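Salt-tolerant glutaminase (Micrococcus luteus, PDB 3IHB) probably catalyses the hydrolysis of L-glutamine to L-glutamate and ammonium. Local coordinates at residues A[61-66]-A[259-264]; A[159-164]-A[187-192]. All coordinates share one frame; numbering follows the deposited sequence.

Contact 1. Residues A[61-66]-A[259-264]. With GLU (glutamic acid), chain C.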
loop_
_atom_site.group_PDB
_atom_site.type_symbol
_atom_site.label_atom_id
_atom_site.label_comp_id
_atom_site.label_asym_id
_atom_site.label_seq_id
_atom_site.Cartn_x
_atom_site.Cartn_y
_atom_site.Cartn_z
ATOM N N THR A 61 8.063 -15.110 -24.090
ATOM C CA THR A 61 6.821 -14.414 -24.383
ATOM C C THR A 61 6.190 -13.993 -23.047
ATOM O O THR A 61 6.128 -14.783 -22.093
ATOM C CB THR A 61 5.881 -15.314 -25.215
ATOM O OG1 THR A 61 5.690 -16.572 -24.557
ATOM C CG2 THR A 61 6.500 -15.575 -26.582
ATOM N N ILE A 62 5.749 -12.739 -22.982
ATOM C CA ILE A 62 5.176 -12.183 -21.766
ATOM C C ILE A 62 3.778 -12.702 -21.433
ATOM O O ILE A 62 3.364 -12.692 -20.275
ATOM C CB ILE A 62 5.166 -10.642 -21.847
ATOM C CG1 ILE A 62 4.781 -10.046 -20.491
ATOM C CG2 ILE A 62 4.251 -10.189 -22.953
ATOM C CD1 ILE A 62 4.942 -8.537 -20.409
ATOM N N GLN A 63 3.057 -13.165 -22.444
ATOM C CA GLN A 63 1.722 -13.697 -22.234
ATOM C C GLN A 63 0.858 -12.821 -21.319
ATOM O O GLN A 63 0.821 -11.606 -21.486
ATOM C CB GLN A 63 1.826 -15.117 -21.681
ATOM C CG GLN A 63 2.596 -16.089 -22.585
ATOM C CD GLN A 63 1.964 -16.272 -23.970
ATOM O OE1 GLN A 63 0.746 -16.332 -24.105
ATOM N NE2 GLN A 63 2.803 -16.382 -24.999
ATOM N N SER A 64 0.179 -13.436 -20.349
ATOM C CA SER A 64 -0.716 -12.717 -19.432
ATOM C C SER A 64 -0.131 -11.480 -18.794
ATOM O O SER A 64 -0.856 -10.516 -18.538
ATOM C CB SER A 64 -1.232 -13.635 -18.317
ATOM O OG SER A 64 -2.439 -14.285 -18.691
ATOM N N ALA A 65 1.169 -11.497 -18.523
ATOM C CA ALA A 65 1.794 -10.341 -17.914
ATOM C C ALA A 65 1.686 -9.100 -18.799
ATOM O O ALA A 65 2.056 -8.012 -18.377
ATOM C CB ALA A 65 3.257 -10.641 -17.600
ATOM N N SER A 66 1.193 -9.252 -20.029
ATOM C CA SER A 66 1.051 -8.093 -20.918
ATOM C C SER A 66 -0.263 -7.366 -20.644
ATOM O O SER A 66 -0.393 -6.174 -20.916
ATOM C CB SER A 66 1.087 -8.519 -22.389
ATOM O OG SER A 66 -0.051 -9.286 -22.738
ATOM N N SER A 259 1.360 -13.411 -13.281
ATOM C CA SER A 259 2.234 -14.397 -13.886
ATOM C C SER A 259 1.776 -14.647 -15.325
ATOM O O SER A 259 0.658 -14.292 -15.697
ATOM C CB SER A 259 2.179 -15.701 -13.080
ATOM O OG SER A 259 2.856 -16.748 -13.753
ATOM N N GLY A 260 2.654 -15.250 -16.121
ATOM C CA GLY A 260 2.354 -15.584 -17.505
ATOM C C GLY A 260 2.758 -17.032 -17.709
ATOM O O GLY A 260 3.781 -17.462 -17.169
ATOM N N VAL A 261 1.979 -17.788 -18.480
ATOM C CA VAL A 261 2.263 -19.209 -18.696
ATOM C C VAL A 261 3.596 -19.588 -19.352
ATOM O O VAL A 261 3.864 -20.773 -19.561
ATOM C CB VAL A 261 1.121 -19.885 -19.492
ATOM C CG1 VAL A 261 -0.182 -19.667 -18.777
ATOM C CG2 VAL A 261 1.053 -19.334 -20.905
ATOM N N ALA A 262 4.427 -18.600 -19.673
ATOM C CA ALA A 262 5.734 -18.874 -20.271
ATOM C C ALA A 262 6.799 -18.892 -19.173
ATOM O O ALA A 262 7.985 -19.118 -19.437
ATOM C CB ALA A 262 6.075 -17.819 -21.321
ATOM N N GLY A 263 6.362 -18.648 -17.939
ATOM C CA GLY A 263 7.264 -18.644 -16.806
ATOM C C GLY A 263 7.534 -17.284 -16.188
ATOM O O GLY A 263 8.133 -17.204 -15.113
ATOM N N GLY A 264 7.090 -16.211 -16.836
ATOM C CA GLY A 264 7.340 -14.884 -16.290
ATOM C C GLY A 264 6.357 -14.353 -15.253
ATOM O O GLY A 264 5.162 -14.622 -15.318
HETATM N N GLU C . -1.769 -16.681 -24.157
HETATM C CA GLU C . -2.581 -17.448 -23.185
HETATM C C GLU C . -4.031 -17.529 -23.592
HETATM O O GLU C . -4.751 -18.367 -23.095
HETATM C CB GLU C . -2.506 -16.835 -21.784
HETATM C CG GLU C . -1.295 -17.256 -20.990
HETATM C CD GLU C . -1.300 -16.756 -19.542
HETATM O OE1 GLU C . -2.285 -16.991 -18.808
HETATM O OE2 GLU C . -0.298 -16.135 -19.137
HETATM O O HOH W 1 5.132 -15.677 -19.340
#
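S64 and G260 bring the two backbones within 4.6 Å, CA to CA, where the start of the 3-10 segment 64-66 lies beside the beta turn from G260 to G263. No direct hydrogen bond joins the segments. Water 1 bridges them instead: it donates to T61 O and accepts from A262 N and G264 N. A262 CB sits 3.1 Å from T61 O and also packs against T61 OG1. G260 CA lies 4.1 Å from I62 O. Q63 CG lies 4.0 Å from V261 CG2, and the two side chains cross at about a right angle. The Q63 chain is bent at chi2 (-61°). The bend sends NE2 back to T61 OG1, 2.9 Å away, in a nearly straight bond (170°) lying in the amide plane. This fixes the rotation of the amide and turns OE1 to N of the bound glutamate. OE1 accepts from that N at a modelled 2.5 Å, very short, so the exact length is doubtful. V261 CG1 and CG2 pack on the ligand side chain. S64 OG is 2.7 Å from ligand OE1 and is hydrogen-bonded to K67 NZ. S64 N and V261 N both donate to ligand OE2, whose exact place is less sure. G263 and G264 both face G260 in a G1 beta bulge. A serine at a helix start, three residues before a lysine, with two backbone N-H groups meeting one ligand oxygen, is consistent with the SxxK nucleophile and oxyanion hole of the beta-lactamase clan.

Contact 2. Residues A[159-164]-A[187-192]. With GLU (glutamic acid), chain C.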
loop_
_atom_site.group_PDB
_atom_site.type_symbol
_atom_site.label_atom_id
_atom_site.label_comp_id
_atom_site.label_asym_id
_atom_site.label_seq_id
_atom_site.Cartn_x
_atom_site.Cartn_y
_atom_site.Cartn_z
ATOM N N SER A 159 2.038 -20.948 -33.476
ATOM C CA SER A 159 1.835 -22.136 -32.655
ATOM C C SER A 159 0.531 -22.026 -31.855
ATOM O O SER A 159 -0.244 -22.977 -31.778
ATOM C CB SER A 159 3.013 -22.315 -31.689
ATOM O OG SER A 159 2.776 -23.365 -30.765
ATOM N N GLU A 160 0.296 -20.863 -31.257
ATOM C CA GLU A 160 -0.908 -20.668 -30.467
ATOM C C GLU A 160 -2.143 -20.402 -31.324
ATOM O O GLU A 160 -3.234 -20.842 -30.982
ATOM C CB GLU A 160 -0.712 -19.532 -29.445
ATOM C CG GLU A 160 -2.015 -19.051 -28.815
ATOM C CD GLU A 160 -1.834 -18.311 -27.495
ATOM O OE1 GLU A 160 -0.757 -17.714 -27.261
ATOM O OE2 GLU A 160 -2.791 -18.315 -26.692
ATOM N N MET A 161 -1.974 -19.695 -32.436
ATOM C CA MET A 161 -3.105 -19.408 -33.312
ATOM C C MET A 161 -3.748 -20.672 -33.868
ATOM O O MET A 161 -4.918 -20.663 -34.249
ATOM C CB MET A 161 -2.668 -18.508 -34.463
ATOM C CG MET A 161 -2.536 -17.051 -34.078
ATOM S SD MET A 161 -4.131 -16.368 -33.610
ATOM C CE MET A 161 -4.662 -15.614 -35.143
ATOM N N ALA A 162 -2.989 -21.762 -33.903
ATOM C CA ALA A 162 -3.504 -23.023 -34.417
ATOM C C ALA A 162 -4.390 -23.751 -33.405
ATOM O O ALA A 162 -5.174 -24.626 -33.782
ATOM C CB ALA A 162 -2.345 -23.921 -34.845
ATOM N N VAL A 163 -4.254 -23.402 -32.129
ATOM C CA VAL A 163 -5.055 -24.018 -31.063
ATOM C C VAL A 163 -5.683 -22.936 -30.187
ATOM O O VAL A 163 -5.601 -22.982 -28.963
ATOM C CB VAL A 163 -4.197 -24.973 -30.167
ATOM C CG1 VAL A 163 -3.911 -26.275 -30.907
ATOM C CG2 VAL A 163 -2.873 -24.310 -29.781
ATOM N N SER A 164 -6.327 -21.967 -30.824
ATOM C CA SER A 164 -6.942 -20.859 -30.104
ATOM C C SER A 164 -8.461 -20.930 -30.009
ATOM O O SER A 164 -9.118 -19.893 -29.900
ATOM C CB SER A 164 -6.549 -19.537 -30.764
ATOM O OG SER A 164 -5.145 -19.363 -30.766
ATOM N N ILE A 187 -9.880 -9.919 -33.400
ATOM C CA ILE A 187 -9.511 -9.547 -32.042
ATOM C C ILE A 187 -8.633 -10.613 -31.392
ATOM O O ILE A 187 -7.660 -10.291 -30.715
ATOM C CB ILE A 187 -10.759 -9.256 -31.194
ATOM C CG1 ILE A 187 -11.502 -8.052 -31.790
ATOM C CG2 ILE A 187 -10.361 -8.912 -29.762
ATOM C CD1 ILE A 187 -10.653 -6.764 -31.856
ATOM N N VAL A 188 -8.946 -11.883 -31.616
ATOM C CA VAL A 188 -8.132 -12.954 -31.054
ATOM C C VAL A 188 -6.698 -12.921 -31.606
ATOM O O VAL A 188 -5.733 -13.163 -30.871
ATOM C CB VAL A 188 -8.766 -14.331 -31.336
ATOM C CG1 VAL A 188 -7.748 -15.442 -31.107
ATOM C CG2 VAL A 188 -9.978 -14.532 -30.415
ATOM N N ALA A 189 -6.567 -12.617 -32.896
ATOM C CA ALA A 189 -5.260 -12.546 -33.547
ATOM C C ALA A 189 -4.404 -11.461 -32.909
ATOM O O ALA A 189 -3.222 -11.669 -32.644
ATOM C CB ALA A 189 -5.432 -12.271 -35.033
ATOM N N GLY A 190 -5.004 -10.300 -32.665
ATOM C CA GLY A 190 -4.276 -9.208 -32.040
ATOM C C GLY A 190 -3.828 -9.512 -30.615
ATOM O O GLY A 190 -2.729 -9.121 -30.208
ATOM N N TYR A 191 -4.674 -10.207 -29.854
ATOM C CA TYR A 191 -4.351 -10.561 -28.474
ATOM C C TYR A 191 -3.269 -11.642 -28.406
ATOM O O TYR A 191 -2.384 -11.593 -27.545
ATOM C CB TYR A 191 -5.616 -11.032 -27.744
ATOM C CG TYR A 191 -5.375 -11.751 -26.430
ATOM C CD1 TYR A 191 -4.966 -11.059 -25.286
ATOM C CD2 TYR A 191 -5.560 -13.134 -26.331
ATOM C CE1 TYR A 191 -4.746 -11.725 -24.081
ATOM C CE2 TYR A 191 -5.345 -13.808 -25.127
ATOM C CZ TYR A 191 -4.939 -13.103 -24.011
ATOM O OH TYR A 191 -4.713 -13.780 -22.835
ATOM N N VAL A 192 -3.332 -12.617 -29.313
ATOM C CA VAL A 192 -2.339 -13.693 -29.330
ATOM C C VAL A 192 -0.956 -13.157 -29.725
ATOM O O VAL A 192 0.070 -13.655 -29.261
ATOM C CB VAL A 192 -2.741 -14.815 -30.307
ATOM C CG1 VAL A 192 -1.726 -15.940 -30.246
ATOM C CG2 VAL A 192 -4.111 -15.346 -29.953
HETATM N N GLU C . -1.769 -16.681 -24.157
HETATM C CA GLU C . -2.581 -17.448 -23.185
HETATM C C GLU C . -4.031 -17.529 -23.592
HETATM O O GLU C . -4.751 -18.367 -23.095
HETATM C CB GLU C . -2.506 -16.835 -21.784
HETATM C CG GLU C . -1.295 -17.256 -20.990
HETATM C CD GLU C . -1.300 -16.756 -19.542
HETATM O OE1 GLU C . -2.285 -16.991 -18.808
HETATM O OE2 GLU C . -0.298 -16.135 -19.137
HETATM O O HOH W 2 1.126 -15.819 -27.744
#
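E160 and V192 meet where helix 154-161 packs on helix 184-195. E160 CB packs on V192 CG1. E160 CG comes closer to the same methyl, at 3.4 Å. CG stands anti to the backbone N (chi1 166°), and the chain then runs on extended past V192 CG1. E160 CD is still beside that methyl as it nears N of the bound glutamate. At the tip the two oxygens share the ligand amino group. E160 OE2 accepts from ligand N at 3.2 Å, while the bond to OE1 is weak. OE1 also takes a bond from water 2, at 2.7 Å. The same water donates to V192 O, so it ties the carboxylate to the second helix. M161 works on the other methyl of V192: its SD is 3.8 Å from V192 CG2. Bends at chi2 and chi3 carry M161 CE over to A189 CB, 3.4 Å away. S164 OG donates to E160 O, modelled so short that its length is doubtful. S164 CB rests loosely near V188 CG1. Y191 OH stands 3.9 Å from ligand C. E160 and Y191 belong to the glutamate-binding site. V188 leans on L168 and A171 of helix 165-176, Y191 touches N114 of helix 114-123, and E160 touches N167 of helix 165-176 and Q63 of the loop after strand 60-61.

How the contacts relate
Contact 2 is nested inside the long chain loop closed by contact 1. The order is 61-66, 159-164, 187-192, 259-264. All four segments belong to the glutaminase domain, and the centres of the two contacts are about 15 Å apart. Contact 1 sets the loop before helix 67-78 against the turn joining strands 257-259 and 264-269, at the edge of the five-stranded antiparallel sheet. Contact 2 belongs to the helical part of the fold. The two touch at Q63 and E160, whose OE1 atoms are 3.8 Å apart. Together they hold the glutamate by both ends: contact 1 reaches its side-chain carboxylate, and both contacts share its amino group.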